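Local coordinates for protein putative nucleotidyltransferase (Sulfolobus solfataricus P2, PDB 2RFF) that probably acts as a nucleotidyltransferase, transferring nucleotidyl groups to an acceptor, at residues 32-38 with 54-60; 70-74 with 86-91. All coordinates share one frame; numbering follows the deposited sequence.

Contact 1 (32-38 with 54-60); sequences NLEEVYI and DILFVFK
Strands 33-38 and 54-59 run antiparallel, and Tyr37 pairs with Leu56 through two backbone hydrogen bonds. A classic beta bulge interrupts the ladder where Glu34 N and Glu35 N both donate to Val58 O, at 2.9 and 3.2 Å. Beyond it Lys60 N donates to Asn32 O. The Asn32 side chain closes this end: with CG between backbone N and carbonyl carbon (chi1 61°), the amide turns back so that ND2 meets Lys60 O at 3.0 Å, in the amide plane. With an alanine here, Lys60 O is likely to lose its amide donor, leaving the end of the pairing less firmly tied. Leu33 CD1 sits over the centre of the Phe59 ring, 3.7 Å from its centroid, a CH-pi contact, and also touches the edge of the Phe57 ring. Val36 CG1 presses tightly on Ile55 CG2 at 3.4 Å. On the opposite face of the sheet, Tyr37 OH donates to Glu35 OE1 (2.6 Å) from above the carboxylate plane, an oxygen that Lys92 also salt-bridges, while the Tyr37 ring edge meets Val58 CG2. A water bridges Glu34 OE1 and Lys60 NZ; Glu34 OE2 salt-bridges Lys103. Helix 6-29 packs on Leu33, Val36, Ile55 and Phe57, and strands 98-103 and 82-88 flank the pair.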
loop_
_atom_site.group_PDB
_atom_site.type_symbol
_atom_site.label_atom_id
_atom_site.label_comp_id
_atom_site.label_asym_id
_atom_site.label_seq_id
_atom_site.Cartn_x
_atom_site.Cartn_y
_atom_site.Cartn_z
ATOM N N ASN A 32 6.617 -10.653 9.896
ATOM C CA ASN A 32 6.226 -9.462 10.687
ATOM C C ASN A 32 5.442 -8.372 9.924
ATOM O O ASN A 32 5.025 -7.399 10.532
ATOM C CB ASN A 32 7.403 -8.846 11.464
ATOM C CG ASN A 32 8.552 -8.356 10.569
ATOM O OD1 ASN A 32 8.825 -8.962 9.524
ATOM N ND2 ASN A 32 9.261 -7.312 10.988
ATOM N N LEU A 33 5.227 -8.521 8.615
ATOM C CA LEU A 33 4.314 -7.622 7.888
ATOM C C LEU A 33 2.925 -7.919 8.455
ATOM O O LEU A 33 2.482 -9.060 8.440
ATOM C CB LEU A 33 4.299 -7.856 6.382
ATOM C CG LEU A 33 3.402 -6.819 5.661
ATOM C CD1 LEU A 33 4.051 -5.454 5.597
ATOM C CD2 LEU A 33 3.124 -7.314 4.278
ATOM N N GLU A 34 2.259 -6.881 8.952
ATOM C CA GLU A 34 0.974 -7.043 9.633
ATOM C C GLU A 34 -0.209 -6.459 8.894
ATOM O O GLU A 34 -1.295 -7.042 8.905
ATOM C CB GLU A 34 1.067 -6.518 11.078
ATOM C CG GLU A 34 -0.210 -6.519 11.856
ATOM C CD GLU A 34 -0.917 -7.882 11.938
ATOM O OE1 GLU A 34 -0.272 -8.931 11.784
ATOM O OE2 GLU A 34 -2.145 -7.884 12.209
ATOM N N GLU A 35 -0.028 -5.282 8.319
ATOM C CA GLU A 35 -1.083 -4.573 7.611
ATOM C C GLU A 35 -0.479 -3.823 6.451
ATOM O O GLU A 35 0.688 -3.422 6.507
ATOM C CB GLU A 35 -1.808 -3.545 8.506
ATOM C CG GLU A 35 -2.665 -4.153 9.610
ATOM C CD GLU A 35 -3.162 -3.222 10.679
ATOM O OE1 GLU A 35 -2.904 -2.003 10.680
ATOM O OE2 GLU A 35 -3.874 -3.743 11.537
ATOM N N VAL A 36 -1.304 -3.638 5.428
ATOM C CA VAL A 36 -0.961 -2.751 4.324
ATOM C C VAL A 36 -2.160 -1.854 4.082
ATOM O O VAL A 36 -3.306 -2.319 4.066
ATOM C CB VAL A 36 -0.564 -3.492 3.040
ATOM C CG1 VAL A 36 -0.319 -2.547 1.809
ATOM C CG2 VAL A 36 0.654 -4.340 3.283
ATOM N N TYR A 37 -1.877 -0.584 3.857
ATOM C CA TYR A 37 -2.898 0.393 3.514
ATOM C C TYR A 37 -2.565 1.011 2.144
ATOM O O TYR A 37 -1.390 1.098 1.732
ATOM C CB TYR A 37 -2.974 1.499 4.567
ATOM C CG TYR A 37 -3.405 1.056 5.935
ATOM C CD1 TYR A 37 -2.503 0.457 6.812
ATOM C CD2 TYR A 37 -4.732 1.221 6.361
ATOM C CE1 TYR A 37 -2.901 0.090 8.137
ATOM C CE2 TYR A 37 -5.126 0.837 7.652
ATOM C CZ TYR A 37 -4.198 0.221 8.499
ATOM O OH TYR A 37 -4.504 -0.174 9.765
ATOM N N ILE A 38 -3.626 1.443 1.464
ATOM C CA ILE A 38 -3.511 2.358 0.343
ATOM C C ILE A 38 -3.746 3.762 0.939
ATOM O O ILE A 38 -4.667 3.964 1.757
ATOM C CB ILE A 38 -4.527 2.085 -0.779
ATOM C CG1 ILE A 38 -4.440 0.631 -1.229
ATOM C CG2 ILE A 38 -4.322 3.094 -1.932
ATOM C CD1 ILE A 38 -3.037 0.139 -1.582
ATOM N N ASP A 54 -0.160 4.749 -3.783
ATOM C CA ASP A 54 0.685 4.892 -2.599
ATOM C C ASP A 54 0.372 3.785 -1.610
ATOM O O ASP A 54 -0.785 3.633 -1.195
ATOM C CB ASP A 54 0.439 6.252 -1.973
ATOM C CG ASP A 54 0.852 7.382 -2.863
ATOM O OD1 ASP A 54 1.912 7.309 -3.509
ATOM O OD2 ASP A 54 0.129 8.383 -2.942
ATOM N N ILE A 55 1.416 3.041 -1.225
ATOM C CA ILE A 55 1.279 1.861 -0.399
ATOM C C ILE A 55 2.003 2.060 0.913
ATOM O O ILE A 55 3.189 2.359 0.919
ATOM C CB ILE A 55 1.848 0.618 -1.113
ATOM C CG1 ILE A 55 1.174 0.419 -2.491
ATOM C CG2 ILE A 55 1.628 -0.635 -0.216
ATOM C CD1 ILE A 55 1.756 -0.790 -3.216
ATOM N N LEU A 56 1.280 1.885 2.018
ATOM C CA LEU A 56 1.840 1.937 3.372
ATOM C C LEU A 56 2.000 0.506 3.872
ATOM O O LEU A 56 1.004 -0.195 4.041
ATOM C CB LEU A 56 0.957 2.746 4.325
ATOM C CG LEU A 56 1.320 2.620 5.805
ATOM C CD1 LEU A 56 2.756 3.069 6.041
ATOM C CD2 LEU A 56 0.298 3.333 6.669
ATOM N N PHE A 57 3.245 0.092 4.106
ATOM C CA PHE A 57 3.530 -1.227 4.668
ATOM C C PHE A 57 3.699 -1.036 6.183
ATOM O O PHE A 57 4.531 -0.220 6.599
ATOM C CB PHE A 57 4.810 -1.799 4.084
ATOM C CG PHE A 57 4.796 -2.005 2.625
ATOM C CD1 PHE A 57 4.330 -3.191 2.126
ATOM C CD2 PHE A 57 5.260 -1.036 1.766
ATOM C CE1 PHE A 57 4.342 -3.449 0.784
ATOM C CE2 PHE A 57 5.291 -1.297 0.383
ATOM C CZ PHE A 57 4.816 -2.480 -0.097
ATOM N N VAL A 58 3.007 -1.849 6.961
ATOM C CA VAL A 58 3.010 -1.746 8.445
ATOM C C VAL A 58 3.536 -3.062 9.003
ATOM O O VAL A 58 2.933 -4.091 8.779
ATOM C CB VAL A 58 1.647 -1.392 9.096
ATOM C CG1 VAL A 58 1.755 -1.226 10.653
ATOM C CG2 VAL A 58 1.124 -0.138 8.460
ATOM N N PHE A 59 4.696 -3.006 9.654
ATOM C CA PHE A 59 5.388 -4.171 10.205
ATOM C C PHE A 59 5.410 -4.148 11.706
ATOM O O PHE A 59 5.461 -3.092 12.286
ATOM C CB PHE A 59 6.867 -4.211 9.781
ATOM C CG PHE A 59 7.107 -4.408 8.295
ATOM C CD1 PHE A 59 7.094 -3.340 7.422
ATOM C CD2 PHE A 59 7.474 -5.662 7.781
ATOM C CE1 PHE A 59 7.396 -3.525 6.027
ATOM C CE2 PHE A 59 7.731 -5.858 6.411
ATOM C CZ PHE A 59 7.701 -4.785 5.548
ATOM N N LYS A 60 5.402 -5.326 12.312
ATOM C CA LYS A 60 5.600 -5.433 13.764
ATOM C C LYS A 60 7.094 -5.439 14.067
ATOM O O LYS A 60 7.878 -5.947 13.292
ATOM C CB LYS A 60 4.960 -6.718 14.314
ATOM C CG LYS A 60 3.477 -6.739 14.047
ATOM C CD LYS A 60 2.670 -7.684 14.916
ATOM C CE LYS A 60 2.594 -9.081 14.390
ATOM N NZ LYS A 60 1.639 -9.924 15.242
HETATM O O HOH W 1 0.378 -11.364 12.787
#

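Contact 2 (70-74 with 86-91); sequences RMYMV and VLDEGE
Arg70 reaches from helix 67-74 along Val86 to Glu91, just past the end of strand 82-88. Its CB lies 3.8 Å from Val86 CG1, and CG stays near the same methyl. From there the aliphatic part runs straight (chi2 177°, chi3 179°), which carries CD past Val86 O and the guanidinium on to the turn; NE has a weak bond to Met65 O. At the tip NH1 and NH2 each take one oxygen of the Glu91 carboxylate. NH1 meets OE1 of Glu91 at 2.8 Å on its syn lone pair, and NH2 meets OE2 of Glu91 at 3.0 Å in the guanidinium plane, although the two flat groups are turned 40° apart. NH1 also bonds weakly to Val86 O, and a water joins these two atoms. One turn further along the helix, Val74 CG2 and Val86 CG2 meet tip to tip at 3.6 Å. Within the turn, Asp88 N donates to Glu91 OE1, and Asp88 OD2 takes Gly90 N in an Asx turn while OD1 accepts from Ile62 N. With NH2 also bonded to Ile62 O, the guanidinium is probably held in its rotation, and two donors on Glu91 OE1 probably stabilise its negative charge, tying helix to turn electrostatically.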
loop_
_atom_site.group_PDB
_atom_site.type_symbol
_atom_site.label_atom_id
_atom_site.label_comp_id
_atom_site.label_asym_id
_atom_site.label_seq_id
_atom_site.Cartn_x
_atom_site.Cartn_y
_atom_site.Cartn_z
ATOM N N ARG A 70 14.520 0.491 6.646
ATOM C CA ARG A 70 13.101 0.303 6.327
ATOM C C ARG A 70 12.879 0.304 4.825
ATOM O O ARG A 70 12.210 -0.579 4.298
ATOM C CB ARG A 70 12.235 1.349 7.022
ATOM C CG ARG A 70 12.188 1.179 8.519
ATOM C CD ARG A 70 11.375 2.286 9.074
ATOM N NE ARG A 70 11.238 2.217 10.529
ATOM C CZ ARG A 70 10.309 2.840 11.249
ATOM N NH1 ARG A 70 9.382 3.610 10.687
ATOM N NH2 ARG A 70 10.310 2.665 12.570
HETATM N N MSE A 71 13.410 1.315 4.155
HETATM C CA MSE A 71 13.317 1.348 2.667
HETATM C C MSE A 71 13.863 0.082 1.989
HETATM O O MSE A 71 13.225 -0.469 1.099
HETATM C CB MSE A 71 14.066 2.549 2.093
HETATM C CG MSE A 71 13.348 3.858 2.250
HETATM SE SE MSE A 71 14.238 5.285 1.298
HETATM C CE MSE A 71 14.620 4.438 -0.294
ATOM N N TYR A 72 15.035 -0.361 2.459
ATOM C CA TYR A 72 15.742 -1.547 1.910
ATOM C C TYR A 72 14.888 -2.800 2.080
ATOM O O TYR A 72 15.012 -3.705 1.284
ATOM C CB TYR A 72 17.113 -1.695 2.597
ATOM C CG TYR A 72 18.126 -2.668 1.968
ATOM C CD1 TYR A 72 18.816 -2.309 0.798
ATOM C CD2 TYR A 72 18.458 -3.909 2.579
ATOM C CE1 TYR A 72 19.789 -3.178 0.231
ATOM C CE2 TYR A 72 19.411 -4.801 1.989
ATOM C CZ TYR A 72 20.081 -4.412 0.842
ATOM O OH TYR A 72 21.007 -5.245 0.256
HETATM N N MSE A 73 14.009 -2.853 3.104
HETATM C CA MSE A 73 13.131 -4.029 3.318
HETATM C C MSE A 73 12.218 -4.325 2.141
HETATM O O MSE A 73 11.994 -5.483 1.789
HETATM C CB MSE A 73 12.170 -3.877 4.516
HETATM C CG MSE A 73 12.766 -3.633 5.893
HETATM SE SE MSE A 73 11.466 -3.498 7.277
HETATM C CE MSE A 73 10.907 -5.355 7.212
ATOM N N VAL A 74 11.665 -3.275 1.542
ATOM C CA VAL A 74 10.699 -3.424 0.446
ATOM C C VAL A 74 11.150 -2.957 -0.918
ATOM O O VAL A 74 10.522 -3.313 -1.897
ATOM C CB VAL A 74 9.351 -2.737 0.822
ATOM C CG1 VAL A 74 8.832 -3.326 2.156
ATOM C CG2 VAL A 74 9.460 -1.198 0.916
ATOM N N VAL A 86 7.131 2.817 4.831
ATOM C CA VAL A 86 7.253 1.683 5.721
ATOM C C VAL A 86 7.192 2.234 7.162
ATOM O O VAL A 86 8.010 3.080 7.535
ATOM C CB VAL A 86 8.576 0.922 5.536
ATOM C CG1 VAL A 86 8.777 -0.167 6.613
ATOM C CG2 VAL A 86 8.705 0.278 4.120
ATOM N N LEU A 87 6.283 1.694 7.961
ATOM C CA LEU A 87 6.060 2.127 9.357
ATOM C C LEU A 87 5.932 0.929 10.266
ATOM O O LEU A 87 5.581 -0.167 9.849
ATOM C CB LEU A 87 4.811 3.028 9.565
ATOM C CG LEU A 87 4.828 4.364 8.814
ATOM C CD1 LEU A 87 3.528 5.116 9.080
ATOM C CD2 LEU A 87 6.058 5.221 9.188
ATOM N N ASP A 88 6.251 1.165 11.524
ATOM C CA ASP A 88 5.982 0.209 12.585
ATOM C C ASP A 88 4.494 0.315 12.947
ATOM O O ASP A 88 3.855 1.370 12.745
ATOM C CB ASP A 88 6.808 0.594 13.824
ATOM C CG ASP A 88 6.705 -0.393 14.925
ATOM O OD1 ASP A 88 7.222 -1.501 14.848
ATOM O OD2 ASP A 88 6.093 -0.071 15.965
ATOM N N GLU A 89 3.968 -0.780 13.501
ATOM C CA GLU A 89 2.599 -0.869 14.067
ATOM C C GLU A 89 2.185 0.352 14.929
ATOM O O GLU A 89 1.055 0.870 14.847
ATOM C CB GLU A 89 2.493 -2.179 14.887
ATOM C CG GLU A 89 3.477 -2.296 16.089
ATOM C CD GLU A 89 3.748 -3.729 16.586
ATOM O OE1 GLU A 89 2.877 -4.625 16.415
ATOM O OE2 GLU A 89 4.865 -3.945 17.149
ATOM N N GLY A 90 3.108 0.796 15.772
ATOM C CA GLY A 90 2.871 1.914 16.661
ATOM C C GLY A 90 2.879 3.274 16.018
ATOM O O GLY A 90 2.519 4.243 16.690
ATOM N N GLU A 91 3.252 3.368 14.731
ATOM C CA GLU A 91 3.363 4.637 14.019
ATOM C C GLU A 91 2.326 4.829 12.917
ATOM O O GLU A 91 2.298 5.887 12.297
ATOM C CB GLU A 91 4.720 4.684 13.326
ATOM C CG GLU A 91 5.933 4.597 14.208
ATOM C CD GLU A 91 7.193 4.243 13.456
ATOM O OE1 GLU A 91 7.130 3.832 12.282
ATOM O OE2 GLU A 91 8.274 4.330 14.067
HETATM O O HOH W 2 9.826 5.148 7.813
#

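How the contacts relate
Strand 53-59 connects the two contacts: it pairs with 33-38 in contact 1, and its other edge takes strand 82-88 of contact 2 in parallel, through probable backbone hydrogen bonds, Leu87 N to Phe57 O (2.9 Å) and Phe59 N to Leu87 O (3.0 Å). Contact 1 is the buried one, strand against strand near the middle of the sheet, built on backbone bonds and apolar packing. Contact 2 lies further out and only partly buried; it holds helix and strand of the beta-alpha-beta unit 53-59, 67-74, 82-88 by apolar contacts of Val74 and Val86 and a salt bridge. Phe59 belongs to both surroundings, since Val74 and Val86 also pack on it.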